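Local coordinates for Glyoxalase/bleomycin resistance protein/dioxygenase (Nocardioides sp., PDB 4MYM) that belongs to the glyoxalase/bleomycin resistance/dioxygenase family and is probably a metalloprotein of the kind that acts on small molecules or confers antibiotic resistance, at residues D77-L80 and I81-T84; T113-E116 and R117-R121. All blocks are in the same frame, centred on the assembly; numbering follows the deposited sequence.

Interaction 1: D77-L80 and I81-T84; sequences DAQL and IRET
Gln79 and Glu83, one turn apart on helix 78-85, reach out from the same flank and meet with their flat ends nearly perpendicular, amide and carboxylate planes 87° apart. CG of Gln79 stands anti to its own N (chi1 -171°), which carries the amide out far enough for a weak hydrogen bond from Gln79 NE2 to Glu83 OE2 at 3.4 Å. Arg82 folds back instead: a bend at chi3 (-58°) lays its guanidinium over the first turn, one face over Gln79 CA, 3.5 Å from the plane and displaced toward the rim, with Ala78 O under the same face. The methyl CB of Ala78 lies 3.7 Å from Arg82 NH1, consistent with the guanidinium lying close over the turn, and NH1 is hydrogen-bonded to Ala89 O in the following loop. Leu80 O is gripped twice by Thr84, whose N donates at 2.9 Å and whose OG1 donates at 2.6 Å, the two arriving from opposite faces of the carbonyl plane; CG2 of Thr84 meanwhile packs on CD2 of Leu80 at 4.0 Å. Asp77 is the N-cap residue, its OD2 accepting from Leu80 N at 3.1 Å through the anti lone pair. Branched, apolar Ile81 suits the inner flank, where it packs on Val37 and Trp76 and on Phe148 of the second subunit. The Asp77 carboxylate thus satisfies the Leu80 amide in the first turn, its negative charge probably favourable beside the helix dipole, while a threonine hydroxyl adds a second bond to a carbonyl already used by the helix backbone.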
loop_
_atom_site.group_PDB
_atom_site.type_symbol
_atom_site.label_atom_id
_atom_site.label_comp_id
_atom_site.label_asym_id
_atom_site.label_seq_id
_atom_site.Cartn_x
_atom_site.Cartn_y
_atom_site.Cartn_z
ATOM N N ASP A 77 0.518 -13.175 7.706
ATOM C CA ASP A 77 0.528 -13.258 9.157
ATOM C C ASP A 77 1.835 -12.741 9.738
ATOM O O ASP A 77 2.914 -13.128 9.267
ATOM C CB ASP A 77 0.346 -14.710 9.597
ATOM C CG ASP A 77 0.340 -14.846 11.103
ATOM O OD1 ASP A 77 -0.698 -14.513 11.714
ATOM O OD2 ASP A 77 1.380 -15.243 11.662
ATOM N N ALA A 78 1.731 -11.894 10.770
ATOM C CA ALA A 78 2.891 -11.261 11.405
ATOM C C ALA A 78 3.897 -12.269 11.982
ATOM O O ALA A 78 5.108 -12.083 11.856
ATOM C CB ALA A 78 2.437 -10.306 12.510
ATOM N N GLN A 79 3.393 -13.304 12.644
ATOM C CA GLN A 79 4.269 -14.324 13.240
ATOM C C GLN A 79 5.084 -15.046 12.162
ATOM O O GLN A 79 6.302 -15.212 12.307
ATOM C CB GLN A 79 3.456 -15.329 14.062
ATOM C CG GLN A 79 4.299 -16.294 14.887
ATOM C CD GLN A 79 3.483 -17.075 15.921
ATOM O OE1 GLN A 79 2.457 -16.602 16.424
ATOM N NE2 GLN A 79 3.950 -18.273 16.252
ATOM N N LEU A 80 4.416 -15.444 11.080
ATOM C CA LEU A 80 5.108 -16.072 9.941
ATOM C C LEU A 80 6.174 -15.198 9.285
ATOM O O LEU A 80 7.251 -15.698 8.918
ATOM C CB LEU A 80 4.121 -16.563 8.874
ATOM C CG LEU A 80 3.803 -18.064 8.866
ATOM C CD1 LEU A 80 3.079 -18.409 7.589
ATOM C CD2 LEU A 80 5.042 -18.946 8.981
ATOM N N ILE A 81 5.885 -13.907 9.129
ATOM C CA ILE A 81 6.880 -12.959 8.621
ATOM C C ILE A 81 8.123 -12.984 9.514
ATOM O O ILE A 81 9.245 -13.110 9.020
ATOM C CB ILE A 81 6.339 -11.519 8.565
ATOM C CG1 ILE A 81 5.221 -11.408 7.510
ATOM C CG2 ILE A 81 7.455 -10.524 8.238
ATOM C CD1 ILE A 81 4.419 -10.128 7.620
ATOM N N ARG A 82 7.919 -12.868 10.825
ATOM C CA ARG A 82 9.045 -12.881 11.769
ATOM C C ARG A 82 9.844 -14.174 11.624
ATOM O O ARG A 82 11.064 -14.138 11.471
ATOM C CB ARG A 82 8.575 -12.680 13.225
ATOM C CG ARG A 82 8.261 -11.227 13.589
ATOM C CD ARG A 82 8.133 -10.970 15.094
ATOM N NE ARG A 82 7.089 -11.797 15.700
ATOM C CZ ARG A 82 5.770 -11.592 15.582
ATOM N NH1 ARG A 82 5.291 -10.571 14.866
ATOM N NH2 ARG A 82 4.911 -12.431 16.178
ATOM N N GLU A 83 9.143 -15.299 11.620
ATOM C CA GLU A 83 9.788 -16.606 11.624
ATOM C C GLU A 83 10.531 -16.924 10.323
ATOM O O GLU A 83 11.569 -17.582 10.353
ATOM C CB GLU A 83 8.755 -17.689 11.911
ATOM C CG GLU A 83 8.190 -17.609 13.325
ATOM C CD GLU A 83 7.097 -18.626 13.593
ATOM O OE1 GLU A 83 6.399 -19.056 12.643
ATOM O OE2 GLU A 83 6.922 -18.989 14.775
ATOM N N THR A 84 10.015 -16.453 9.186
ATOM C CA THR A 84 10.571 -16.858 7.892
ATOM C C THR A 84 11.532 -15.849 7.317
ATOM O O THR A 84 12.361 -16.218 6.493
ATOM C CB THR A 84 9.480 -17.074 6.831
ATOM O OG1 THR A 84 8.697 -15.887 6.710
ATOM C CG2 THR A 84 8.592 -18.243 7.188
#

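Interaction 2: T113-E116 and R117-R121; sequences TAYE and RLRAR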
loop_
_atom_site.group_PDB
_atom_site.type_symbol
_atom_site.label_atom_id
_atom_site.label_comp_id
_atom_site.label_asym_id
_atom_site.label_seq_id
_atom_site.Cartn_x
_atom_site.Cartn_y
_atom_site.Cartn_z
ATOM N N THR A 113 -22.801 7.403 -2.807
ATOM C CA THR A 113 -23.309 6.108 -3.226
ATOM C C THR A 113 -22.481 4.962 -2.664
ATOM O O THR A 113 -23.019 3.969 -2.154
ATOM C CB THR A 113 -23.324 5.986 -4.778
ATOM O OG1 THR A 113 -24.246 6.937 -5.312
ATOM C CG2 THR A 113 -23.769 4.630 -5.195
ATOM N N ALA A 114 -21.165 5.073 -2.780
ATOM C CA ALA A 114 -20.277 4.035 -2.238
ATOM C C ALA A 114 -20.473 3.881 -0.722
ATOM O O ALA A 114 -20.533 2.766 -0.209
ATOM C CB ALA A 114 -18.824 4.367 -2.559
ATOM N N TYR A 115 -20.580 5.008 -0.030
ATOM C CA TYR A 115 -20.825 5.047 1.419
ATOM C C TYR A 115 -22.050 4.209 1.806
ATOM O O TYR A 115 -21.979 3.319 2.670
ATOM C CB TYR A 115 -20.983 6.504 1.855
ATOM C CG TYR A 115 -21.450 6.702 3.276
ATOM C CD1 TYR A 115 -20.597 6.453 4.348
ATOM C CD2 TYR A 115 -22.753 7.135 3.561
ATOM C CE1 TYR A 115 -21.010 6.636 5.655
ATOM C CE2 TYR A 115 -23.174 7.327 4.876
ATOM C CZ TYR A 115 -22.297 7.084 5.920
ATOM O OH TYR A 115 -22.690 7.251 7.238
ATOM N N GLU A 116 -23.174 4.444 1.128
ATOM C CA GLU A 116 -24.390 3.688 1.441
ATOM C C GLU A 116 -24.254 2.187 1.138
ATOM O O GLU A 116 -24.692 1.365 1.940
ATOM C CB GLU A 116 -25.618 4.298 0.738
ATOM C CG GLU A 116 -25.914 5.744 1.123
ATOM C CD GLU A 116 -26.235 5.961 2.610
ATOM O OE1 GLU A 116 -26.427 4.977 3.352
ATOM O OE2 GLU A 116 -26.305 7.137 3.042
ATOM N N ARG A 117 -23.614 1.820 0.023
ATOM C CA ARG A 117 -23.440 0.408 -0.321
ATOM C C ARG A 117 -22.524 -0.275 0.694
ATOM O O ARG A 117 -22.811 -1.374 1.170
ATOM C CB ARG A 117 -22.856 0.234 -1.742
ATOM C CG ARG A 117 -23.792 0.682 -2.860
ATOM C CD ARG A 117 -23.250 0.408 -4.266
ATOM N NE ARG A 117 -24.193 0.841 -5.317
ATOM C CZ ARG A 117 -25.067 0.058 -5.964
ATOM N NH1 ARG A 117 -25.162 -1.249 -5.706
ATOM N NH2 ARG A 117 -25.860 0.585 -6.896
ATOM N N LEU A 118 -21.430 0.393 1.041
ATOM C CA LEU A 118 -20.459 -0.190 1.972
ATOM C C LEU A 118 -21.042 -0.287 3.381
ATOM O O LEU A 118 -20.884 -1.296 4.068
ATOM C CB LEU A 118 -19.168 0.634 1.974
ATOM C CG LEU A 118 -18.273 0.445 0.740
ATOM C CD1 LEU A 118 -17.137 1.450 0.749
ATOM C CD2 LEU A 118 -17.711 -0.967 0.697
ATOM N N ARG A 119 -21.736 0.760 3.792
ATOM C CA ARG A 119 -22.349 0.786 5.111
ATOM C C ARG A 119 -23.359 -0.340 5.248
ATOM O O ARG A 119 -23.428 -0.993 6.286
ATOM C CB ARG A 119 -23.014 2.139 5.350
ATOM C CG ARG A 119 -23.496 2.318 6.765
ATOM C CD ARG A 119 -23.660 3.789 7.077
ATOM N NE ARG A 119 -24.727 3.998 8.049
ATOM C CZ ARG A 119 -25.880 4.622 7.807
ATOM N NH1 ARG A 119 -26.161 5.132 6.608
ATOM N NH2 ARG A 119 -26.764 4.744 8.787
ATOM N N ALA A 120 -24.109 -0.590 4.177
ATOM C CA ALA A 120 -25.069 -1.702 4.128
ATOM C C ALA A 120 -24.400 -3.074 4.262
ATOM O O ALA A 120 -25.029 -4.037 4.711
ATOM C CB ALA A 120 -25.888 -1.628 2.835
ATOM N N ARG A 121 -23.125 -3.174 3.893
ATOM C CA ARG A 121 -22.394 -4.431 4.047
ATOM C C ARG A 121 -21.666 -4.544 5.380
ATOM O O ARG A 121 -20.956 -5.517 5.603
ATOM C CB ARG A 121 -21.389 -4.623 2.905
ATOM C CG ARG A 121 -22.027 -4.732 1.533
ATOM C CD ARG A 121 -21.026 -5.189 0.475
ATOM N NE ARG A 121 -21.364 -4.627 -0.838
ATOM C CZ ARG A 121 -20.636 -3.740 -1.523
ATOM N NH1 ARG A 121 -19.462 -3.295 -1.066
ATOM N NH2 ARG A 121 -21.077 -3.306 -2.705
#
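Glu116 and Arg119 form a salt bridge on the outer side of helix 108-120, OE1 lying 3.3 Å from NH1 at the edge of the guanidinium. The two side chains run alongside each other, and their planes are turned 64° apart, so the pair meets through one oxygen and one nitrogen rather than as a two-pronged match. Tyr115 flanks the same arginine: its OH comes within 3.6 Å of Arg119 CD, and ring and guanidinium planes are inclined by only 19°. Both Tyr115 and Arg119 carry CG opposite the backbone N, which sends the two long chains in the same direction, whereas Glu116 bends at chi2 to bring its carboxylate round to the arginine. CG2 of Thr113 touches the guanidinium edge of Arg117 at NE, 3.8 Å away. Beneath these side chains the helix backbone fixes their spacing, with Arg119 N donating to Tyr115 O at 2.8 Å and Ala120 N to Glu116 O at 3.0 Å. Long charged chains suit this solvent-facing side. This is the helix of a beta-alpha-beta-beta-beta module, the repeat of the glyoxalase/bleomycin-resistance fold; compact Ala114 and branched Leu118 lie on Tyr151 of strand 147-154, and Leu118 also reaches Phe141 of strand 136-142. Tyr115 bridges the two sides, packing on Ile139 and meeting the ring of Phe125, and just past the helix Arg121 NH1 is hydrogen-bonded to Lys51 O, at the end of helix 41-51.

Overall arrangement
Both interactions are local contacts within single helices, 78-85 and 108-120, and their centres lie 34 Å apart with no touch between them. Helix 78-85 continues straight from strand 72-77 and touches Val37 and Trp76, whereas helix 108-120 lays Ala114 and Leu118 on strands of the other sheet, 136-142 and 147-154. Interaction 1 is partly buried and meets the second subunit through Ile81 and Thr84; its polar chemistry serves mainly to cap and bond the backbone of a short helix. Interaction 2 is a surface contact on a longer helix, reaching the second subunit through Arg121, where charge pairing and packing of the Arg119 chain along the partly exposed Tyr115 take over.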